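Local coordinates for protein Ser-thr phosphatase MSPP (Mycobacterium smegmatis, PDB 2JFR) that probably removes phosphate from serine and threonine residues of proteins, as a metal-dependent phosphatase of the PPM family with a manganese and magnesium centre, at residues D23-D28 against T227-D232. Residues are numbered along the deposited sequence; the frame is centred on the assembly and turned at random. Where two conformers were deposited one is given.
Sequences DACLAD and TVVVID
Carboxylate oxygen OD2 of Asp23 is gripped by two hydroxyls. Across the contact, Thr227 OG1 donates to Asp23 OD2 at 2.7 Å. The threonine proton goes to the anti lone pair of OD2, the one turned away from OD1. Ser185 OG holds the same oxygen, and Thr227 OG1 is also hydrogen-bonded to Thr12 OG1, so this buried hydroxyl links Asp23 to a third strand. The two side chains, Asp23 and Thr227, run past each other in opposite directions, and Thr227 OG1 also lies 3.0 Å from Asp23 CB. The chi1 of Thr227, -58°, sets OG1 beside the backbone N and CG2 anti to it, which brings the hydroxyl to Asp23 and the methyl to Cys25. Thr227 CG2 packs 3.7 Å from Cys25 CB and also touches SG. Val229 adds the next apolar touch, its CG2 lying 3.8 Å from Cys25 CB. The strand segments run nearly parallel, 13° apart, with axes 7.5 Å apart at closest approach. They belong to different sheets and meet through side chains. Helix 42-59 covers the other face of strand 23-28 at Ala24 and Leu26, while helix 206-219 packs on Val228 and Val230, beyond the second sheet. Asp23 also touches Asp36, a ligand of both manganese and magnesium, and the side chain of Asp23 lies about 4 Å from each bound ion. The hydroxyl partners of Asp23 probably help fix its carboxylate beside the metal centre. The whole is the beta sandwich of the PP2C fold, two antiparallel sheets flanked by helices, with the metal centre at one end of the sheet interface.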
loop_
_atom_site.group_PDB
_atom_site.type_symbol
_atom_site.label_atom_id
_atom_site.label_comp_id
_atom_site.label_asym_id
_atom_site.label_seq_id
_atom_site.Cartn_x
_atom_site.Cartn_y
_atom_site.Cartn_z
ATOM N N ASP A 23 8.941 -5.793 -1.885
ATOM C CA ASP A 23 7.631 -5.488 -1.313
ATOM C C ASP A 23 7.362 -6.462 -0.166
ATOM O O ASP A 23 7.953 -7.550 -0.065
ATOM C CB ASP A 23 6.534 -5.733 -2.360
ATOM C CG ASP A 23 6.349 -4.749 -3.491
ATOM O OD1 ASP A 23 7.055 -3.717 -3.565
ATOM O OD2 ASP A 23 5.448 -5.051 -4.335
ATOM N N ALA A 24 6.446 -6.070 0.696
ATOM C CA ALA A 24 5.964 -6.897 1.794
ATOM C C ALA A 24 4.493 -6.565 1.992
ATOM O O ALA A 24 4.050 -5.465 1.691
ATOM C CB ALA A 24 6.767 -6.683 3.045
ATOM N N CYS A 25 3.747 -7.492 2.572
ATOM C CA CYS A 25 2.346 -7.235 2.901
ATOM C C CYS A 25 1.951 -7.908 4.204
ATOM O O CYS A 25 2.664 -8.786 4.705
ATOM C CB CYS A 25 1.418 -7.609 1.796
ATOM S SG CYS A 25 1.321 -9.289 1.380
ATOM N N LEU A 26 0.843 -7.453 4.749
ATOM C CA LEU A 26 0.329 -7.872 6.036
ATOM C C LEU A 26 -1.192 -7.933 5.922
ATOM O O LEU A 26 -1.812 -7.011 5.417
ATOM C CB LEU A 26 0.739 -6.819 7.069
ATOM C CG LEU A 26 0.233 -6.937 8.495
ATOM C CD1 LEU A 26 0.774 -8.220 9.115
ATOM C CD2 LEU A 26 0.699 -5.733 9.311
ATOM N N ALA A 27 -1.781 -9.000 6.490
ATOM C CA ALA A 27 -3.262 -9.111 6.541
ATOM C C ALA A 27 -3.490 -9.830 7.868
ATOM O O ALA A 27 -3.186 -11.022 8.014
ATOM C CB ALA A 27 -3.850 -9.808 5.336
ATOM N N ASP A 28 -4.009 -9.154 8.865
ATOM C CA ASP A 28 -4.139 -9.745 10.180
ATOM C C ASP A 28 -5.164 -9.045 11.011
ATOM O O ASP A 28 -5.023 -7.880 11.443
ATOM C CB ASP A 28 -2.836 -9.645 10.922
ATOM C CG ASP A 28 -2.920 -10.250 12.316
ATOM O OD1 ASP A 28 -3.905 -10.966 12.580
ATOM O OD2 ASP A 28 -2.037 -9.987 13.162
ATOM N N THR A 227 2.469 -6.191 -5.419
ATOM C CA THR A 227 1.869 -6.769 -4.214
ATOM C C THR A 227 0.523 -6.143 -4.017
ATOM O O THR A 227 0.386 -4.927 -4.112
ATOM C CB THR A 227 2.796 -6.523 -3.028
ATOM O OG1 THR A 227 4.055 -7.112 -3.331
ATOM C CG2 THR A 227 2.271 -7.127 -1.729
ATOM N N VAL A 228 -0.466 -6.965 -3.715
ATOM C CA VAL A 228 -1.846 -6.543 -3.579
ATOM C C VAL A 228 -2.473 -7.192 -2.350
ATOM O O VAL A 228 -2.238 -8.362 -2.034
ATOM C CB VAL A 228 -2.641 -6.848 -4.852
ATOM C CG1 VAL A 228 -2.182 -5.998 -6.005
ATOM C CG2 VAL A 228 -2.606 -8.332 -5.224
ATOM N N VAL A 229 -3.323 -6.405 -1.689
ATOM C CA VAL A 229 -4.134 -6.859 -0.569
ATOM C C VAL A 229 -5.557 -6.408 -0.877
ATOM O O VAL A 229 -5.811 -5.218 -1.092
ATOM C CB VAL A 229 -3.663 -6.259 0.740
ATOM C CG1 VAL A 229 -4.574 -6.698 1.892
ATOM C CG2 VAL A 229 -2.218 -6.633 1.021
ATOM N N VAL A 230 -6.493 -7.378 -0.907
ATOM C CA VAL A 230 -7.897 -7.126 -1.189
ATOM C C VAL A 230 -8.685 -7.403 0.045
ATOM O O VAL A 230 -8.504 -8.459 0.684
ATOM C CB VAL A 230 -8.349 -7.986 -2.396
ATOM C CG1 VAL A 230 -9.856 -8.050 -2.525
ATOM C CG2 VAL A 230 -7.776 -7.449 -3.661
ATOM N N ILE A 231 -9.613 -6.514 0.383
ATOM C CA ILE A 231 -10.476 -6.644 1.568
ATOM C C ILE A 231 -11.912 -6.437 1.107
ATOM O O ILE A 231 -12.240 -5.383 0.545
ATOM C CB ILE A 231 -10.118 -5.589 2.630
ATOM C CG1 ILE A 231 -8.614 -5.541 2.965
ATOM C CG2 ILE A 231 -10.930 -5.836 3.873
ATOM C CD1 ILE A 231 -8.127 -4.192 3.274
ATOM N N ASP A 232 -12.778 -7.425 1.347
ATOM C CA ASP A 232 -14.193 -7.357 1.035
ATOM C C ASP A 232 -14.969 -6.955 2.282
ATOM O O ASP A 232 -14.842 -7.637 3.292
ATOM C CB ASP A 232 -14.702 -8.685 0.482
ATOM C CG ASP A 232 -14.437 -8.801 -1.000
ATOM O OD1 ASP A 232 -14.408 -7.800 -1.726
ATOM O OD2 ASP A 232 -14.275 -9.971 -1.411
#